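PDB 4AMQ: L544 from Acanthamoeba polyphaga mimivirus, which acts as a nucleotidyl transferase, probably with the help of bound manganese ions, and is carried in the virion. Local coordinates for residues 86-91 against 169-173; 93-98 against 201-205; 206-210 against 302-306. All coordinates share one frame; numbering follows the deposited sequence.

Overall arrangement
All three contacts involve the nucleotidyltransferase domain, built on a mixed six-stranded sheet. Interaction 1 packs helix 82-93 against helix 169-174. Interaction 2 joins the loop after helix 82-93 to strand 196-204, the chain order of their segments alternating; the centres lie about 14 Å apart and the two touch where Leu89 meets Tyr201. Interaction 3 follows in series and sets the start of strand 209-217 on helix 297-311, in the helical domain. Its centre is about 13 Å from that of interaction 2, which it meets across neighbouring strands, but about 25 Å from that of interaction 1. Interaction 2 thus holds the magnesium site, and interaction 3 is where the two domains meet.

Interaction 1 (86-91 against 169-173)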
loop_
_atom_site.group_PDB
_atom_site.type_symbol
_atom_site.label_atom_id
_atom_site.label_comp_id
_atom_site.label_asym_id
_atom_site.label_seq_id
_atom_site.Cartn_x
_atom_site.Cartn_y
_atom_site.Cartn_z
ATOM N N ILE A 86 8.014 -1.459 21.004
ATOM C CA ILE A 86 7.335 -0.626 20.020
ATOM C C ILE A 86 7.297 0.814 20.517
ATOM O O ILE A 86 7.453 1.756 19.740
ATOM C CB ILE A 86 5.904 -1.125 19.731
ATOM C CG1 ILE A 86 5.939 -2.574 19.242
ATOM C CG2 ILE A 86 5.227 -0.243 18.696
ATOM C CD1 ILE A 86 6.890 -2.804 18.083
ATOM N N VAL A 87 7.100 0.974 21.821
ATOM C CA VAL A 87 7.144 2.287 22.444
ATOM C C VAL A 87 8.523 2.907 22.256
ATOM O O VAL A 87 8.641 4.088 21.933
ATOM C CB VAL A 87 6.793 2.213 23.942
ATOM C CG1 VAL A 87 7.186 3.501 24.652
ATOM C CG2 VAL A 87 5.310 1.930 24.118
ATOM N N ASP A 88 9.565 2.104 22.449
ATOM C CA ASP A 88 10.933 2.571 22.252
ATOM C C ASP A 88 11.151 3.026 20.812
ATOM O O ASP A 88 11.731 4.081 20.567
ATOM C CB ASP A 88 11.938 1.481 22.628
ATOM C CG ASP A 88 11.920 1.158 24.113
ATOM O OD1 ASP A 88 11.039 1.683 24.826
ATOM O OD2 ASP A 88 12.779 0.369 24.566
ATOM N N LEU A 89 10.685 2.228 19.859
ATOM C CA LEU A 89 10.781 2.597 18.451
ATOM C C LEU A 89 10.089 3.931 18.186
ATOM O O LEU A 89 10.664 4.830 17.575
ATOM C CB LEU A 89 10.184 1.504 17.560
ATOM C CG LEU A 89 11.084 0.296 17.296
ATOM C CD1 LEU A 89 10.328 -0.789 16.545
ATOM C CD2 LEU A 89 12.328 0.720 16.523
ATOM N N ILE A 90 8.854 4.054 18.652
ATOM C CA ILE A 90 8.084 5.272 18.446
ATOM C C ILE A 90 8.812 6.501 18.990
ATOM O O ILE A 90 8.953 7.497 18.289
ATOM C CB ILE A 90 6.671 5.157 19.050
ATOM C CG1 ILE A 90 5.883 4.062 18.324
ATOM C CG2 ILE A 90 5.935 6.493 18.966
ATOM C CD1 ILE A 90 4.469 3.861 18.843
ATOM N N ASN A 91 9.295 6.419 20.227
ATOM C CA ASN A 91 9.994 7.543 20.849
ATOM C C ASN A 91 11.285 7.929 20.132
ATOM O O ASN A 91 11.660 9.100 20.106
ATOM C CB ASN A 91 10.277 7.263 22.329
ATOM C CG ASN A 91 9.029 7.337 23.186
ATOM O OD1 ASN A 91 8.876 6.585 24.148
ATOM N ND2 ASN A 91 8.126 8.242 22.836
ATOM N N SER A 169 0.447 6.179 16.435
ATOM C CA SER A 169 1.539 6.236 17.403
ATOM C C SER A 169 1.060 6.698 18.773
ATOM O O SER A 169 1.490 6.170 19.794
ATOM C CB SER A 169 2.660 7.155 16.908
ATOM O OG SER A 169 3.399 6.543 15.867
ATOM N N SER A 170 0.176 7.688 18.791
ATOM C CA SER A 170 -0.325 8.231 20.048
ATOM C C SER A 170 -1.256 7.244 20.744
ATOM O O SER A 170 -1.306 7.184 21.971
ATOM C CB SER A 170 -1.041 9.562 19.818
ATOM O OG SER A 170 -2.203 9.381 19.031
ATOM N N GLU A 171 -1.998 6.474 19.955
ATOM C CA GLU A 171 -2.866 5.439 20.506
ATOM C C GLU A 171 -2.026 4.323 21.118
ATOM O O GLU A 171 -2.397 3.747 22.140
ATOM C CB GLU A 171 -3.815 4.888 19.435
ATOM C CG GLU A 171 -4.914 5.866 19.020
ATOM C CD GLU A 171 -5.787 5.347 17.887
ATOM O OE1 GLU A 171 -5.472 4.277 17.324
ATOM O OE2 GLU A 171 -6.791 6.013 17.556
ATOM N N VAL A 172 -0.889 4.028 20.496
ATOM C CA VAL A 172 0.023 3.014 21.015
ATOM C C VAL A 172 0.677 3.486 22.309
ATOM O O VAL A 172 0.683 2.764 23.306
ATOM C CB VAL A 172 1.114 2.641 19.992
ATOM C CG1 VAL A 172 2.177 1.766 20.643
ATOM C CG2 VAL A 172 0.496 1.929 18.800
ATOM N N LEU A 173 1.219 4.701 22.289
ATOM C CA LEU A 173 1.811 5.293 23.484
ATOM C C LEU A 173 0.799 5.374 24.624
ATOM O O LEU A 173 1.126 5.081 25.775
ATOM C CB LEU A 173 2.380 6.680 23.179
ATOM C CG LEU A 173 3.591 6.717 22.247
ATOM C CD1 LEU A 173 4.061 8.151 22.036
ATOM C CD2 LEU A 173 4.719 5.856 22.804
#
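Ile90 of helix 82-93 meets Ser169, Val172 and Leu173 of helix 169-174 in a helix-helix packing at the side of the nucleotidyltransferase domain. The two short axes pass 10.2 Å apart, their directions at 135°, so the helices run nearer antiparallel than parallel. The contact rests mainly on apolar side chains. Ile90 supplies two branches: CD1 comes within 3.6 Å of CG1 of Val172, while CG2 lies 4.0 Å from CD1 of Leu173, the isoleucine and leucine side chains sliding past each other in opposite directions. A chi1 of -64° sets CG1 beside the backbone N and leaves CG2 anti to it, and the extended chi2 (180°) carries CD1 out to Val172. Leu173 likewise uses both methyls, and its CD2 rests 3.9 Å from CG1 of Val87. One turn before Ile90, Ile86 crosses Val172 at about a right angle. Branched aliphatic residues suit this seam, and Ile90 and Val172 also reach Leu101 and Val104 of strand 99-108.

Small Ser169 offers Ile90 its CB, and its OG is satisfied by a hydrogen bond to the carbonyl of Leu101. Asn91, at the exposed margin, merely brings ND2 to 4.1 Å from CD1 of Leu173.

Interaction 2 (93-98 against 201-205); sequences FTNDNQ and YFVKI. With MG (magnesium ion), chain D.
Phe93 and Tyr201 bring their rings together where the loop between helix 82-93 and strand 99-108 meets strand 196-204 of the central mixed sheet. The ring planes stand at 87°, with centroids 5.6 Å apart, and CE2 of Phe93 lies 3.3 Å from CE1 of Tyr201, near the plane of the tyrosine ring. Flat aromatic side chains suit this buried corner, where Phe93 also touches Ile42 and Tyr201 also touches Leu101; the tyrosine OH makes a weak hydrogen bond to Ile42 O.

Gln98 holds the other end by two hydrogen bonds to one residue. Its carbonyl O accepts from Lys204 N at 2.8 Å, nearly straight (163°) and in the carbonyl plane, while CA of Val203 makes a CH...O contact with the same oxygen. The side chain is extended, CG anti to the backbone N (chi1 179°), which carries the amide alongside the strand, where NE2 gives its bond to Lys204 O at 2.9 Å. That amide nitrogen also bonds Tyr33 OH.

Between these two ends the loop folds back in a type I turn from Phe93 to Asp96, followed by an Asx turn in which Asp96 OD1 accepts from Gln98 N. The turn brings the carbonyl oxygens of Phe93 and Asp96 to one magnesium ion, each at 2.6 Å, and Ile99 O, water 1 and water 2 bind it too.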
loop_
_atom_site.group_PDB
_atom_site.type_symbol
_atom_site.label_atom_id
_atom_site.label_comp_id
_atom_site.label_asym_id
_atom_site.label_seq_id
_atom_site.Cartn_x
_atom_site.Cartn_y
_atom_site.Cartn_z
ATOM N N PHE A 93 11.728 8.043 17.132
ATOM C CA PHE A 93 11.398 8.670 15.854
ATOM C C PHE A 93 10.827 10.076 16.010
ATOM O O PHE A 93 10.691 10.804 15.031
ATOM C CB PHE A 93 10.406 7.806 15.070
ATOM C CG PHE A 93 10.948 6.468 14.680
ATOM C CD1 PHE A 93 12.274 6.325 14.309
ATOM C CD2 PHE A 93 10.136 5.349 14.695
ATOM C CE1 PHE A 93 12.778 5.089 13.953
ATOM C CE2 PHE A 93 10.635 4.114 14.343
ATOM C CZ PHE A 93 11.957 3.986 13.970
ATOM N N THR A 94 10.494 10.456 17.237
ATOM C CA THR A 94 9.812 11.726 17.473
ATOM C C THR A 94 10.567 12.933 16.900
ATOM O O THR A 94 9.956 13.883 16.413
ATOM C CB THR A 94 9.535 11.933 18.971
ATOM O OG1 THR A 94 8.847 10.785 19.486
ATOM C CG2 THR A 94 8.680 13.178 19.195
ATOM N N ASN A 95 11.893 12.888 16.956
ATOM C CA ASN A 95 12.714 13.966 16.415
ATOM C C ASN A 95 13.468 13.542 15.160
ATOM O O ASN A 95 14.526 14.084 14.851
ATOM C CB ASN A 95 13.698 14.474 17.469
ATOM C CG ASN A 95 13.002 14.994 18.709
ATOM O OD1 ASN A 95 13.240 14.511 19.817
ATOM N ND2 ASN A 95 12.134 15.983 18.530
ATOM N N ASP A 96 12.921 12.565 14.442
ATOM C CA ASP A 96 13.529 12.102 13.202
ATOM C C ASP A 96 12.610 12.426 12.028
ATOM O O ASP A 96 11.617 11.739 11.802
ATOM C CB ASP A 96 13.792 10.595 13.269
ATOM C CG ASP A 96 14.730 10.115 12.178
ATOM O OD1 ASP A 96 14.911 10.844 11.179
ATOM O OD2 ASP A 96 15.288 9.004 12.318
ATOM N N ASN A 97 12.945 13.471 11.278
ATOM C CA ASN A 97 12.079 13.928 10.196
ATOM C C ASN A 97 12.024 12.970 9.007
ATOM O O ASN A 97 11.137 13.066 8.163
ATOM C CB ASN A 97 12.494 15.323 9.727
ATOM C CG ASN A 97 11.502 15.930 8.752
ATOM O OD1 ASN A 97 11.793 16.080 7.566
ATOM N ND2 ASN A 97 10.318 16.274 9.248
ATOM N N GLN A 98 12.979 12.050 8.944
ATOM C CA GLN A 98 13.075 11.123 7.822
ATOM C C GLN A 98 12.127 9.928 7.968
ATOM O O GLN A 98 11.676 9.354 6.977
ATOM C CB GLN A 98 14.517 10.630 7.677
ATOM C CG GLN A 98 14.726 9.631 6.549
ATOM C CD GLN A 98 16.140 9.094 6.504
ATOM O OE1 GLN A 98 16.704 8.715 7.530
ATOM N NE2 GLN A 98 16.723 9.060 5.313
ATOM N N TYR A 201 5.510 2.127 8.005
ATOM C CA TYR A 201 6.358 3.307 8.007
ATOM C C TYR A 201 6.253 4.053 6.687
ATOM O O TYR A 201 5.909 3.476 5.653
ATOM C CB TYR A 201 7.828 2.910 8.196
ATOM C CG TYR A 201 8.233 2.394 9.566
ATOM C CD1 TYR A 201 8.571 3.271 10.588
ATOM C CD2 TYR A 201 8.333 1.029 9.815
ATOM C CE1 TYR A 201 8.966 2.808 11.828
ATOM C CE2 TYR A 201 8.730 0.553 11.057
ATOM C CZ TYR A 201 9.046 1.448 12.060
ATOM O OH TYR A 201 9.443 0.987 13.298
ATOM N N PHE A 202 6.553 5.344 6.732
ATOM C CA PHE A 202 6.950 6.069 5.537
ATOM C C PHE A 202 8.306 6.714 5.802
ATOM O O PHE A 202 8.523 7.328 6.843
ATOM C CB PHE A 202 5.880 7.070 5.090
ATOM C CG PHE A 202 4.784 6.438 4.286
ATOM C CD1 PHE A 202 4.913 6.294 2.913
ATOM C CD2 PHE A 202 3.646 5.941 4.906
ATOM C CE1 PHE A 202 3.918 5.691 2.165
ATOM C CE2 PHE A 202 2.647 5.339 4.166
ATOM C CZ PHE A 202 2.783 5.213 2.790
ATOM N N VAL A 203 9.231 6.517 4.874
ATOM C CA VAL A 203 10.606 6.936 5.071
ATOM C C VAL A 203 11.065 7.796 3.908
ATOM O O VAL A 203 10.962 7.405 2.750
ATOM C CB VAL A 203 11.548 5.715 5.211
ATOM C CG1 VAL A 203 13.004 6.160 5.343
ATOM C CG2 VAL A 203 11.136 4.861 6.401
ATOM N N LYS A 204 11.567 8.980 4.219
ATOM C CA LYS A 204 12.125 9.827 3.185
ATOM C C LYS A 204 13.517 9.320 2.843
ATOM O O LYS A 204 14.478 9.582 3.563
ATOM C CB LYS A 204 12.185 11.280 3.642
ATOM C CG LYS A 204 12.495 12.235 2.514
ATOM C CD LYS A 204 12.840 13.618 3.023
ATOM C CE LYS A 204 13.209 14.534 1.867
ATOM N NZ LYS A 204 13.675 15.865 2.341
ATOM N N ILE A 205 13.620 8.577 1.750
ATOM C CA ILE A 205 14.907 8.031 1.338
ATOM C C ILE A 205 15.732 9.110 0.646
ATOM O O ILE A 205 16.859 9.396 1.057
ATOM C CB ILE A 205 14.744 6.812 0.417
ATOM C CG1 ILE A 205 14.058 5.673 1.171
ATOM C CG2 ILE A 205 16.095 6.360 -0.107
ATOM C CD1 ILE A 205 13.843 4.432 0.331
HETATM MG MG MG D . 9.326 11.105 12.820
HETATM O O HOH W 1 8.812 12.651 10.989
HETATM O O HOH W 2 7.269 10.565 14.244
#

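Interaction 3 (206-210 against 302-306)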
loop_
_atom_site.group_PDB
_atom_site.type_symbol
_atom_site.label_atom_id
_atom_site.label_comp_id
_atom_site.label_asym_id
_atom_site.label_seq_id
_atom_site.Cartn_x
_atom_site.Cartn_y
_atom_site.Cartn_z
ATOM N N GLU A 206 15.166 9.709 -0.398
ATOM C CA GLU A 206 15.808 10.838 -1.065
ATOM C C GLU A 206 14.877 12.047 -1.166
ATOM O O GLU A 206 14.794 12.842 -0.235
ATOM C CB GLU A 206 16.326 10.436 -2.448
ATOM C CG GLU A 206 17.545 9.528 -2.405
ATOM C CD GLU A 206 17.996 9.089 -3.782
ATOM O OE1 GLU A 206 17.417 9.571 -4.780
ATOM O OE2 GLU A 206 18.925 8.258 -3.868
ATOM N N TYR A 207 14.173 12.171 -2.288
ATOM C CA TYR A 207 13.329 13.337 -2.549
ATOM C C TYR A 207 11.905 13.237 -1.988
ATOM O O TYR A 207 11.213 14.249 -1.878
ATOM C CB TYR A 207 13.257 13.616 -4.052
ATOM C CG TYR A 207 14.574 14.014 -4.677
ATOM C CD1 TYR A 207 15.470 13.054 -5.124
ATOM C CD2 TYR A 207 14.918 15.353 -4.831
ATOM C CE1 TYR A 207 16.674 13.411 -5.700
ATOM C CE2 TYR A 207 16.119 15.721 -5.408
ATOM C CZ TYR A 207 16.994 14.745 -5.840
ATOM O OH TYR A 207 18.192 15.100 -6.415
ATOM N N TYR A 208 11.465 12.028 -1.648
ATOM C CA TYR A 208 10.097 11.831 -1.163
ATOM C C TYR A 208 9.948 10.527 -0.362
ATOM O O TYR A 208 10.821 9.662 -0.413
ATOM C CB TYR A 208 9.109 11.879 -2.337
ATOM C CG TYR A 208 9.351 10.815 -3.390
ATOM C CD1 TYR A 208 8.915 9.508 -3.193
ATOM C CD2 TYR A 208 10.006 11.117 -4.581
ATOM C CE1 TYR A 208 9.127 8.530 -4.149
ATOM C CE2 TYR A 208 10.224 10.143 -5.546
ATOM C CZ TYR A 208 9.782 8.849 -5.319
ATOM O OH TYR A 208 9.989 7.867 -6.264
ATOM N N PRO A 209 8.839 10.389 0.389
ATOM C CA PRO A 209 8.604 9.241 1.281
ATOM C C PRO A 209 8.362 7.922 0.552
ATOM O O PRO A 209 7.745 7.896 -0.509
ATOM C CB PRO A 209 7.334 9.640 2.044
ATOM C CG PRO A 209 7.204 11.115 1.853
ATOM C CD PRO A 209 7.778 11.399 0.511
ATOM N N ILE A 210 8.845 6.839 1.149
ATOM C CA ILE A 210 8.678 5.489 0.623
ATOM C C ILE A 210 8.110 4.600 1.726
ATOM O O ILE A 210 8.526 4.688 2.878
ATOM C CB ILE A 210 10.026 4.916 0.141
ATOM C CG1 ILE A 210 10.578 5.767 -0.999
ATOM C CG2 ILE A 210 9.877 3.477 -0.312
ATOM C CD1 ILE A 210 9.671 5.805 -2.208
ATOM N N SER A 302 7.028 18.184 -1.871
ATOM C CA SER A 302 8.103 17.357 -2.398
ATOM C C SER A 302 7.527 16.247 -3.284
ATOM O O SER A 302 8.068 15.947 -4.344
ATOM C CB SER A 302 8.963 16.776 -1.267
ATOM O OG SER A 302 8.292 15.728 -0.585
ATOM N N ILE A 303 6.420 15.656 -2.847
ATOM C CA ILE A 303 5.758 14.614 -3.618
ATOM C C ILE A 303 5.224 15.157 -4.944
ATOM O O ILE A 303 5.456 14.569 -6.000
ATOM C CB ILE A 303 4.611 13.959 -2.824
ATOM C CG1 ILE A 303 5.170 13.053 -1.722
ATOM C CG2 ILE A 303 3.698 13.169 -3.757
ATOM C CD1 ILE A 303 4.106 12.440 -0.826
ATOM N N ILE A 304 4.518 16.283 -4.879
ATOM C CA ILE A 304 3.946 16.913 -6.069
ATOM C C ILE A 304 5.023 17.313 -7.075
ATOM O O ILE A 304 4.866 17.126 -8.279
ATOM C CB ILE A 304 3.114 18.155 -5.703
ATOM C CG1 ILE A 304 1.841 17.748 -4.959
ATOM C CG2 ILE A 304 2.763 18.954 -6.953
ATOM C CD1 ILE A 304 0.867 16.957 -5.801
ATOM N N ILE A 305 6.119 17.867 -6.577
ATOM C CA ILE A 305 7.233 18.243 -7.440
ATOM C C ILE A 305 7.834 17.040 -8.165
ATOM O O ILE A 305 8.115 17.108 -9.365
ATOM C CB ILE A 305 8.330 18.973 -6.653
ATOM C CG1 ILE A 305 7.897 20.419 -6.383
ATOM C CG2 ILE A 305 9.645 18.936 -7.417
ATOM C CD1 ILE A 305 8.903 21.230 -5.586
ATOM N N SER A 306 8.029 15.939 -7.441
ATOM C CA SER A 306 8.599 14.740 -8.043
ATOM C C SER A 306 7.673 14.163 -9.106
ATOM O O SER A 306 8.133 13.614 -10.104
ATOM C CB SER A 306 8.902 13.676 -6.982
ATOM O OG SER A 306 7.709 13.074 -6.506
HETATM O O HOH W 3 10.790 16.115 -4.789
#
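Tyr208 turns its ring onto the helix of residues 302-306 by taking the less common torsion that sets CG between the backbone N and the carbonyl carbon (chi1 60°). Ring atom CD2 comes 3.6 Å from OG and 3.7 Å from CB of Ser306, an oblique approach to a residue small enough to admit a ring. Ser306 has its own OG between N and carbonyl carbon, at 73°. From there the hydroxyl reaches back along its helix and donates to Ile303 O at 2.8 Å, so it is already engaged when it meets the tyrosine.

The segment 206-210 runs through the turn of a beta hairpin, from strand 196-204 into strand 209-217, and Ile210 pairs with Val203. Here the nucleotidyltransferase domain touches the helical domain, and helix 274-292 lines the same place, with Arg282 beside Tyr208 and Ile289 beside Pro209.

Ile303 packs by CG1, 3.8 Å from CD of Pro209 and 4.2 Å from CB of Tyr208; the proline ring and the isoleucine chain cross at about a right angle, and the rigid ring gives a firm apolar surface. Ser302 repeats the torsion of Ser306, at 74°, and sends OG to Thr299 O. Its CB lies 3.4 Å from Tyr207 O, and water 3 donates to Ser302 O at 2.8 Å and, weakly, to Tyr207 O.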